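Local coordinates for protein pullulanase (Bacillus acidopullulyticus, PDB 2WAN) that hydrolyses the alpha-1,6-glucosidic linkages of pullulan and probably those of branched starch polymers, as a multidomain enzyme with an alpha-amylase-type catalytic barrel, at residues G650-G655 and I676-D681; L342-E347 and A403-I408; V229-P234 and S254-N259. One frame throughout, in Å; residues are numbered along the deposited sequence.

In the fold
The three contacts sample three regions of one long chain and touch nowhere. Contact 1 lies near the middle of the molecule, its centre about 7 Å from that of the chain, where two parallel barrel strands adjoin; the active site of alpha-amylase relatives lies at this end of such strands. Contact 2 belongs to the carbohydrate-binding-module-48-type beta region, its centre about 38 Å from that of contact 1, and contact 3 to the X25-type region, about 51 Å from contact 1 between centres. Contacts 2 and 3 sit on opposite sides of the chain's centre, with centres about 75 Å apart.

Contact 1 of 3, residues G650-G655 and I676-D681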
loop_
_atom_site.group_PDB
_atom_site.type_symbol
_atom_site.label_atom_id
_atom_site.label_comp_id
_atom_site.label_asym_id
_atom_site.label_seq_id
_atom_site.Cartn_x
_atom_site.Cartn_y
_atom_site.Cartn_z
ATOM N N GLY A 650 0.315 0.855 6.149
ATOM C CA GLY A 650 0.278 1.642 4.919
ATOM C C GLY A 650 -1.066 2.258 4.612
ATOM O O GLY A 650 -1.994 2.144 5.412
ATOM N N GLU A 651 -1.164 2.905 3.452
ATOM C CA GLU A 651 -2.389 3.625 3.069
ATOM C C GLU A 651 -3.452 2.671 2.522
ATOM O O GLU A 651 -3.198 1.950 1.541
ATOM C CB GLU A 651 -2.086 4.671 2.010
ATOM C CG GLU A 651 -1.084 5.732 2.439
ATOM C CD GLU A 651 -0.690 6.620 1.272
ATOM O OE1 GLU A 651 -0.157 6.108 0.244
ATOM O OE2 GLU A 651 -0.905 7.847 1.387
ATOM N N PRO A 652 -4.641 2.657 3.148
ATOM C CA PRO A 652 -5.700 1.731 2.703
ATOM C C PRO A 652 -6.528 2.325 1.551
ATOM O O PRO A 652 -7.766 2.287 1.568
ATOM C CB PRO A 652 -6.546 1.556 3.973
ATOM C CG PRO A 652 -6.496 2.950 4.586
ATOM C CD PRO A 652 -4.996 3.291 4.439
ATOM N N TRP A 653 -5.848 2.886 0.559
ATOM C CA TRP A 653 -6.539 3.439 -0.604
ATOM C C TRP A 653 -5.661 3.365 -1.839
ATOM O O TRP A 653 -4.473 3.031 -1.755
ATOM C CB TRP A 653 -7.062 4.879 -0.343
ATOM C CG TRP A 653 -6.033 5.830 0.181
ATOM C CD1 TRP A 653 -5.038 6.429 -0.530
ATOM C CD2 TRP A 653 -5.879 6.274 1.545
ATOM N NE1 TRP A 653 -4.280 7.231 0.295
ATOM C CE2 TRP A 653 -4.767 7.146 1.572
ATOM C CE3 TRP A 653 -6.582 6.030 2.739
ATOM C CZ2 TRP A 653 -4.329 7.779 2.755
ATOM C CZ3 TRP A 653 -6.148 6.657 3.919
ATOM C CH2 TRP A 653 -5.028 7.515 3.914
ATOM N N THR A 654 -6.253 3.675 -2.988
ATOM C CA THR A 654 -5.532 3.650 -4.255
ATOM C C THR A 654 -5.373 5.077 -4.781
ATOM O O THR A 654 -5.874 6.032 -4.172
ATOM C CB THR A 654 -6.290 2.815 -5.302
ATOM O OG1 THR A 654 -7.485 3.517 -5.682
ATOM C CG2 THR A 654 -6.622 1.424 -4.739
ATOM N N GLY A 655 -4.671 5.228 -5.903
ATOM C CA GLY A 655 -4.518 6.533 -6.548
ATOM C C GLY A 655 -5.299 6.680 -7.836
ATOM O O GLY A 655 -5.193 7.701 -8.517
ATOM N N ILE A 676 -0.696 -6.176 10.278
ATOM C CA ILE A 676 -0.384 -4.904 9.618
ATOM C C ILE A 676 -1.427 -3.843 9.984
ATOM O O ILE A 676 -2.551 -4.167 10.369
ATOM C CB ILE A 676 -0.342 -5.045 8.067
ATOM C CG1 ILE A 676 -1.766 -5.161 7.480
ATOM C CG2 ILE A 676 0.618 -6.192 7.612
ATOM C CD1 ILE A 676 -1.837 -5.304 5.929
ATOM N N GLY A 677 -1.035 -2.581 9.868
ATOM C CA GLY A 677 -1.915 -1.446 10.175
ATOM C C GLY A 677 -2.262 -0.575 8.989
ATOM O O GLY A 677 -1.603 -0.627 7.943
ATOM N N VAL A 678 -3.332 0.215 9.126
ATOM C CA VAL A 678 -3.736 1.137 8.057
ATOM C C VAL A 678 -3.881 2.554 8.591
ATOM O O VAL A 678 -4.347 2.749 9.703
ATOM C CB VAL A 678 -5.049 0.693 7.341
ATOM C CG1 VAL A 678 -4.828 -0.618 6.617
ATOM C CG2 VAL A 678 -6.229 0.573 8.350
ATOM N N PHE A 679 -3.471 3.534 7.796
ATOM C CA PHE A 679 -3.680 4.928 8.149
ATOM C C PHE A 679 -5.170 5.183 8.304
ATOM O O PHE A 679 -5.980 4.795 7.446
ATOM C CB PHE A 679 -3.102 5.849 7.078
ATOM C CG PHE A 679 -1.631 6.035 7.202
ATOM C CD1 PHE A 679 -1.113 6.883 8.189
ATOM C CD2 PHE A 679 -0.760 5.345 6.369
ATOM C CE1 PHE A 679 0.283 7.062 8.346
ATOM C CE2 PHE A 679 0.630 5.526 6.509
ATOM C CZ PHE A 679 1.140 6.390 7.479
ATOM N N ASN A 680 -5.516 5.818 9.412
ATOM C CA ASN A 680 -6.903 6.009 9.794
ATOM C C ASN A 680 -7.419 7.367 9.337
ATOM O O ASN A 680 -7.355 8.348 10.061
ATOM C CB ASN A 680 -7.048 5.812 11.313
ATOM C CG ASN A 680 -8.500 5.857 11.772
ATOM O OD1 ASN A 680 -9.386 6.220 11.006
ATOM N ND2 ASN A 680 -8.740 5.507 13.041
ATOM N N ASP A 681 -7.913 7.421 8.108
ATOM C CA ASP A 681 -8.478 8.673 7.621
ATOM C C ASP A 681 -9.801 9.044 8.307
ATOM O O ASP A 681 -10.216 10.214 8.238
ATOM C CB ASP A 681 -8.563 8.727 6.078
ATOM C CG ASP A 681 -9.358 7.576 5.461
ATOM O OD1 ASP A 681 -9.460 6.482 6.054
ATOM O OD2 ASP A 681 -9.861 7.781 4.339
#
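The indole of Trp653 reaches across to Phe679 CB and the Asp681 carboxylate, while the ring of Phe679 meets Glu651 at its edge. Against one face of the indole lies Glu651 CB from its own segment, 3.6 Å above the plane; the carboxylate comes obliquely to the six-membered ring, Trp653 CZ3 to Asp681 CG 3.7 Å, with the two planes 48° apart. The Glu651 backbone N lies in the plane of the phenyl, 3.8 Å from Phe679 CD2. Phe775 and Tyr731 pack edge-to-face with the same phenyl.

The first torsion of Trp653 (chi1 52°) sets CG between the backbone N and the carbonyl carbon, and the indole folds back along Glu651 until CH2 stands 4.1 Å from Phe679 CB. Pro652, centre of an inverse gamma turn, packs CB on Val678 CB (3.8 Å) and brings CG to 3.4 Å from Phe679 O. Were Trp653 exchanged for an alanine, the Asp681 carboxylate and Phe679 CB would probably lose their apolar cover, and a gap would be likely to open beside Glu651 CB.

Behind the side chains the backbones pair as neighbouring parallel strands of the eight-stranded barrel. Gly650 N donates to Gly677 O at 3.0 Å, and Gly650 O takes Phe679 N at 3.1 Å in the straighter bond, 160° at the hydrogen. These two bonds set the parallel register at the barrel end that probably borders the active site. Beside them Pro652 supplies apolar contact to Val678 and Phe679, and Trp653 extends it to Asp681. The charged ends are met from beyond the two segments: Glu651 bonds Leu623 N and forms a salt bridge to Arg620, and Asp681 is paired with Lys668.

Contact 2 of 3, residues L342-E347 and A403-I408; sequences LLYNSE and ATRGMI. With ACT (acetate ion), chain P.
Arg405 spreads its guanidinium over one face of Tyr344, the planes 26° apart and CZ 3.8 Å from the ring centroid, a cation-pi stack. NE lies over the ring centre and the rest of the group is displaced toward the CD1 side, where NH1 comes 3.2 Å from Tyr344 CD1, while Arg405 CD adds a CH-pi contact over the same face. An extended chain (chi2 169°) carries the group this far. The guanidinium is sandwiched, since Glu347 O lies over its opposite face; at the edge NH1 gives a weak bond to Ser346 O, 2.9 Å.

Segment 342-347 belongs to the carbohydrate-binding-module-48-type beta region, and strand 406-407 joins the same sheet: 338-344 and 406-407 each pair antiparallel with 377-383, so Arg405, just before strand 406-407, reaches across to the end of strand 338-344 and the following loop. Its NH2 also bonds Gly349 O.

An acetate ion, probably from the crystallisation liquor, takes Arg405 NE through one oxygen at 3.1 Å and 162° at the hydrogen, plus a weak bond from NH2. A water joins Glu347 O, 2.7 Å away, to Thr404 OG1, which Ser400 OG also engages. Leu343 CD2 touches Ile408 CD1 at 4.3 Å.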
loop_
_atom_site.group_PDB
_atom_site.type_symbol
_atom_site.label_atom_id
_atom_site.label_comp_id
_atom_site.label_asym_id
_atom_site.label_seq_id
_atom_site.Cartn_x
_atom_site.Cartn_y
_atom_site.Cartn_z
ATOM N N LEU A 342 26.750 -8.252 -19.829
ATOM C CA LEU A 342 27.691 -7.223 -20.267
ATOM C C LEU A 342 28.440 -6.730 -19.040
ATOM O O LEU A 342 27.826 -6.233 -18.091
ATOM C CB LEU A 342 26.979 -6.049 -20.966
ATOM C CG LEU A 342 26.007 -6.406 -22.106
ATOM C CD1 LEU A 342 25.417 -5.146 -22.755
ATOM C CD2 LEU A 342 26.727 -7.230 -23.143
ATOM N N LEU A 343 29.757 -6.922 -19.055
ATOM C CA LEU A 343 30.646 -6.533 -17.954
ATOM C C LEU A 343 31.492 -5.339 -18.350
ATOM O O LEU A 343 32.043 -5.316 -19.458
ATOM C CB LEU A 343 31.574 -7.705 -17.571
ATOM C CG LEU A 343 30.943 -8.849 -16.778
ATOM C CD1 LEU A 343 31.963 -9.969 -16.560
ATOM C CD2 LEU A 343 30.378 -8.388 -15.425
ATOM N N TYR A 344 31.607 -4.369 -17.438
ATOM C CA TYR A 344 32.362 -3.134 -17.649
ATOM C C TYR A 344 33.342 -2.929 -16.486
ATOM O O TYR A 344 32.949 -2.933 -15.309
ATOM C CB TYR A 344 31.433 -1.916 -17.718
ATOM C CG TYR A 344 30.293 -2.010 -18.735
ATOM C CD1 TYR A 344 30.376 -1.359 -19.964
ATOM C CD2 TYR A 344 29.126 -2.735 -18.443
ATOM C CE1 TYR A 344 29.312 -1.424 -20.894
ATOM C CE2 TYR A 344 28.070 -2.819 -19.367
ATOM C CZ TYR A 344 28.178 -2.168 -20.586
ATOM O OH TYR A 344 27.135 -2.257 -21.484
ATOM N N ASN A 345 34.614 -2.731 -16.819
ATOM C CA ASN A 345 35.625 -2.436 -15.799
ATOM C C ASN A 345 35.764 -0.942 -15.496
ATOM O O ASN A 345 36.751 -0.501 -14.896
ATOM C CB ASN A 345 36.969 -3.065 -16.205
ATOM C CG ASN A 345 37.573 -2.416 -17.432
ATOM O OD1 ASN A 345 37.035 -1.450 -17.978
ATOM N ND2 ASN A 345 38.712 -2.949 -17.873
ATOM N N SER A 346 34.774 -0.170 -15.932
ATOM C CA SER A 346 34.692 1.254 -15.633
ATOM C C SER A 346 33.234 1.704 -15.612
ATOM O O SER A 346 32.350 1.052 -16.159
ATOM C CB SER A 346 35.494 2.103 -16.635
ATOM O OG SER A 346 34.778 2.298 -17.853
ATOM N N GLU A 347 33.000 2.831 -14.969
ATOM C CA GLU A 347 31.658 3.358 -14.829
ATOM C C GLU A 347 31.047 3.900 -16.138
ATOM O O GLU A 347 29.837 3.808 -16.335
ATOM C CB GLU A 347 31.670 4.416 -13.725
ATOM C CG GLU A 347 30.304 4.845 -13.221
ATOM C CD GLU A 347 30.383 5.611 -11.907
ATOM O OE1 GLU A 347 31.443 6.185 -11.593
ATOM O OE2 GLU A 347 29.381 5.638 -11.181
ATOM N N ALA A 403 22.286 5.186 -12.449
ATOM C CA ALA A 403 21.874 3.817 -12.768
ATOM C C ALA A 403 21.921 3.484 -14.259
ATOM O O ALA A 403 20.997 2.846 -14.799
ATOM C CB ALA A 403 20.483 3.494 -12.157
ATOM N N THR A 404 22.994 3.924 -14.925
ATOM C CA THR A 404 23.237 3.495 -16.296
ATOM C C THR A 404 23.605 1.997 -16.290
ATOM O O THR A 404 23.378 1.281 -17.280
ATOM C CB THR A 404 24.357 4.302 -16.960
ATOM O OG1 THR A 404 25.572 4.152 -16.211
ATOM C CG2 THR A 404 23.988 5.799 -17.027
ATOM N N ARG A 405 24.157 1.543 -15.160
ATOM C CA ARG A 405 24.669 0.186 -14.992
ATOM C C ARG A 405 24.523 -0.233 -13.543
ATOM O O ARG A 405 24.521 0.617 -12.656
ATOM C CB ARG A 405 26.172 0.123 -15.331
ATOM C CG ARG A 405 26.509 0.707 -16.684
ATOM C CD ARG A 405 28.022 0.901 -16.928
ATOM N NE ARG A 405 28.147 1.431 -18.295
ATOM C CZ ARG A 405 29.289 1.657 -18.934
ATOM N NH1 ARG A 405 30.450 1.422 -18.342
ATOM N NH2 ARG A 405 29.260 2.125 -20.179
ATOM N N GLY A 406 24.423 -1.544 -13.323
ATOM C CA GLY A 406 24.489 -2.112 -11.969
ATOM C C GLY A 406 25.946 -2.213 -11.545
ATOM O O GLY A 406 26.835 -2.230 -12.401
ATOM N N MET A 407 26.196 -2.260 -10.237
ATOM C CA MET A 407 27.565 -2.349 -9.730
ATOM C C MET A 407 27.691 -3.533 -8.778
ATOM O O MET A 407 26.883 -3.690 -7.874
ATOM C CB MET A 407 27.953 -1.057 -9.019
ATOM C CG MET A 407 29.420 -0.993 -8.575
ATOM S SD MET A 407 29.713 0.550 -7.695
ATOM C CE MET A 407 31.479 0.422 -7.446
ATOM N N ILE A 408 28.710 -4.365 -8.992
ATOM C CA ILE A 408 28.968 -5.522 -8.144
ATOM C C ILE A 408 29.838 -5.065 -6.970
ATOM O O ILE A 408 30.917 -4.461 -7.174
ATOM C CB ILE A 408 29.719 -6.609 -8.934
ATOM C CG1 ILE A 408 28.869 -7.113 -10.106
ATOM C CG2 ILE A 408 30.129 -7.774 -8.005
ATOM C CD1 ILE A 408 29.638 -7.303 -11.372
HETATM C C ACT P . 25.764 1.897 -21.319
HETATM O O ACT P . 25.892 2.445 -20.189
HETATM O OXT ACT P . 24.765 1.161 -21.479
HETATM C CH3 ACT P . 26.742 2.103 -22.439
HETATM O O HOH W 1 27.760 5.330 -16.981
#

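Contact 3 of 3, residues V229-P234 and S254-N259; sequences VSLTVP and SVNHPN
Leu231 and Val255 make the close apolar part of this contact, crossing at about a right angle with Leu231 CD1 3.7 Å from Val255 CB. The isopropyl group of Val255 also sets CG1 against Thr232 O, while Leu231 continues inward onto Phe242 and Leu205. Beside this pair the amide of Asn256 is firmly held: ND2 donates to Ser230 O at 3.0 Å, the angle at the hydrogen 152° and the donor tilted 21° from the carbonyl plane. The same nitrogen bonds Asp253 OD1. With CG beside its backbone N (chi1 -68°), Asn256 directs the amide at the strand.

The outer side is looser. There a water mediates between Thr232 N and the Asn256 side chain, accepting from Thr232 N at 3.1 Å and donating to Asn256 OD1 at 2.8 Å, near the exposed side chain of Thr232.

Strand 223-233 is outermost in its sheet of the X25-type region: Leu231 pairs by backbone with Tyr210, while Ser230 O and Thr232 N face the other way. One asparagine, directly and through water, therefore serves an edge acceptor and an edge donor much as an adjoining strand would, and ties the loop after strand 250-253 to that edge.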
loop_
_atom_site.group_PDB
_atom_site.type_symbol
_atom_site.label_atom_id
_atom_site.label_comp_id
_atom_site.label_asym_id
_atom_site.label_seq_id
_atom_site.Cartn_x
_atom_site.Cartn_y
_atom_site.Cartn_z
ATOM N N VAL A 229 -42.414 -14.395 -16.408
ATOM C CA VAL A 229 -42.721 -15.808 -16.644
ATOM C C VAL A 229 -43.485 -16.392 -15.455
ATOM O O VAL A 229 -43.058 -16.245 -14.302
ATOM C CB VAL A 229 -41.441 -16.656 -16.913
ATOM C CG1 VAL A 229 -41.806 -18.118 -17.175
ATOM C CG2 VAL A 229 -40.657 -16.104 -18.092
ATOM N N SER A 230 -44.608 -17.051 -15.743
ATOM C CA SER A 230 -45.403 -17.750 -14.719
ATOM C C SER A 230 -44.863 -19.146 -14.439
ATOM O O SER A 230 -44.565 -19.903 -15.368
ATOM C CB SER A 230 -46.872 -17.859 -15.144
ATOM O OG SER A 230 -47.444 -16.574 -15.302
ATOM N N LEU A 231 -44.768 -19.472 -13.151
ATOM C CA LEU A 231 -44.266 -20.762 -12.676
ATOM C C LEU A 231 -45.141 -21.285 -11.535
ATOM O O LEU A 231 -45.217 -20.666 -10.469
ATOM C CB LEU A 231 -42.807 -20.629 -12.202
ATOM C CG LEU A 231 -42.128 -21.790 -11.459
ATOM C CD1 LEU A 231 -41.753 -22.903 -12.414
ATOM C CD2 LEU A 231 -40.893 -21.305 -10.724
ATOM N N THR A 232 -45.802 -22.416 -11.762
ATOM C CA THR A 232 -46.554 -23.078 -10.699
ATOM C C THR A 232 -45.785 -24.300 -10.189
ATOM O O THR A 232 -45.387 -25.168 -10.967
ATOM C CB THR A 232 -47.989 -23.468 -11.136
ATOM O OG1 THR A 232 -47.929 -24.303 -12.294
ATOM C CG2 THR A 232 -48.799 -22.238 -11.475
ATOM N N VAL A 233 -45.554 -24.325 -8.880
ATOM C CA VAL A 233 -44.861 -25.423 -8.210
ATOM C C VAL A 233 -45.908 -26.327 -7.553
ATOM O O VAL A 233 -46.673 -25.865 -6.702
ATOM C CB VAL A 233 -43.838 -24.896 -7.165
ATOM C CG1 VAL A 233 -43.197 -26.042 -6.385
ATOM C CG2 VAL A 233 -42.767 -24.068 -7.851
ATOM N N PRO A 234 -45.945 -27.618 -7.953
ATOM C CA PRO A 234 -46.988 -28.555 -7.520
ATOM C C PRO A 234 -46.960 -28.876 -6.025
ATOM O O PRO A 234 -46.037 -28.463 -5.315
ATOM C CB PRO A 234 -46.673 -29.821 -8.326
ATOM C CG PRO A 234 -45.211 -29.734 -8.600
ATOM C CD PRO A 234 -44.955 -28.274 -8.829
ATOM N N SER A 254 -37.164 -25.618 -15.495
ATOM C CA SER A 254 -37.319 -27.065 -15.654
ATOM C C SER A 254 -38.759 -27.562 -15.481
ATOM O O SER A 254 -39.049 -28.726 -15.767
ATOM C CB SER A 254 -36.378 -27.812 -14.699
ATOM O OG SER A 254 -36.682 -27.504 -13.346
ATOM N N VAL A 255 -39.654 -26.692 -15.013
ATOM C CA VAL A 255 -41.068 -27.048 -14.884
ATOM C C VAL A 255 -41.819 -26.757 -16.182
ATOM O O VAL A 255 -42.534 -27.624 -16.696
ATOM C CB VAL A 255 -41.744 -26.344 -13.682
ATOM C CG1 VAL A 255 -43.231 -26.705 -13.594
ATOM C CG2 VAL A 255 -41.039 -26.705 -12.385
ATOM N N ASN A 256 -41.657 -25.540 -16.708
ATOM C CA ASN A 256 -42.281 -25.153 -17.976
ATOM C C ASN A 256 -41.628 -25.823 -19.184
ATOM O O ASN A 256 -42.277 -26.017 -20.215
ATOM C CB ASN A 256 -42.269 -23.631 -18.164
ATOM C CG ASN A 256 -43.185 -22.909 -17.185
ATOM O OD1 ASN A 256 -44.368 -23.217 -17.080
ATOM N ND2 ASN A 256 -42.638 -21.927 -16.475
ATOM N N HIS A 257 -40.347 -26.163 -19.059
ATOM C CA HIS A 257 -39.619 -26.857 -20.125
ATOM C C HIS A 257 -38.741 -27.966 -19.535
ATOM O O HIS A 257 -37.546 -27.754 -19.309
ATOM C CB HIS A 257 -38.793 -25.870 -20.958
ATOM C CG HIS A 257 -39.626 -24.877 -21.710
ATOM N ND1 HIS A 257 -39.868 -23.601 -21.245
ATOM C CD2 HIS A 257 -40.289 -24.980 -22.886
ATOM C CE1 HIS A 257 -40.636 -22.958 -22.106
ATOM N NE2 HIS A 257 -40.907 -23.772 -23.111
ATOM N N PRO A 258 -39.339 -29.152 -19.285
ATOM C CA PRO A 258 -38.721 -30.244 -18.516
ATOM C C PRO A 258 -37.387 -30.751 -19.070
ATOM O O PRO A 258 -36.376 -30.688 -18.368
ATOM C CB PRO A 258 -39.788 -31.349 -18.546
ATOM C CG PRO A 258 -41.067 -30.640 -18.818
ATOM C CD PRO A 258 -40.696 -29.513 -19.731
ATOM N N ASN A 259 -37.380 -31.255 -20.299
ATOM C CA ASN A 259 -36.133 -31.711 -20.908
ATOM C C ASN A 259 -35.824 -30.946 -22.190
ATOM O O ASN A 259 -35.595 -31.533 -23.250
ATOM C CB ASN A 259 -36.120 -33.239 -21.115
ATOM C CG ASN A 259 -34.719 -33.845 -20.955
ATOM O OD1 ASN A 259 -33.840 -33.650 -21.799
ATOM N ND2 ASN A 259 -34.513 -34.587 -19.868
HETATM O O HOH W 2 -45.867 -23.261 -14.705
#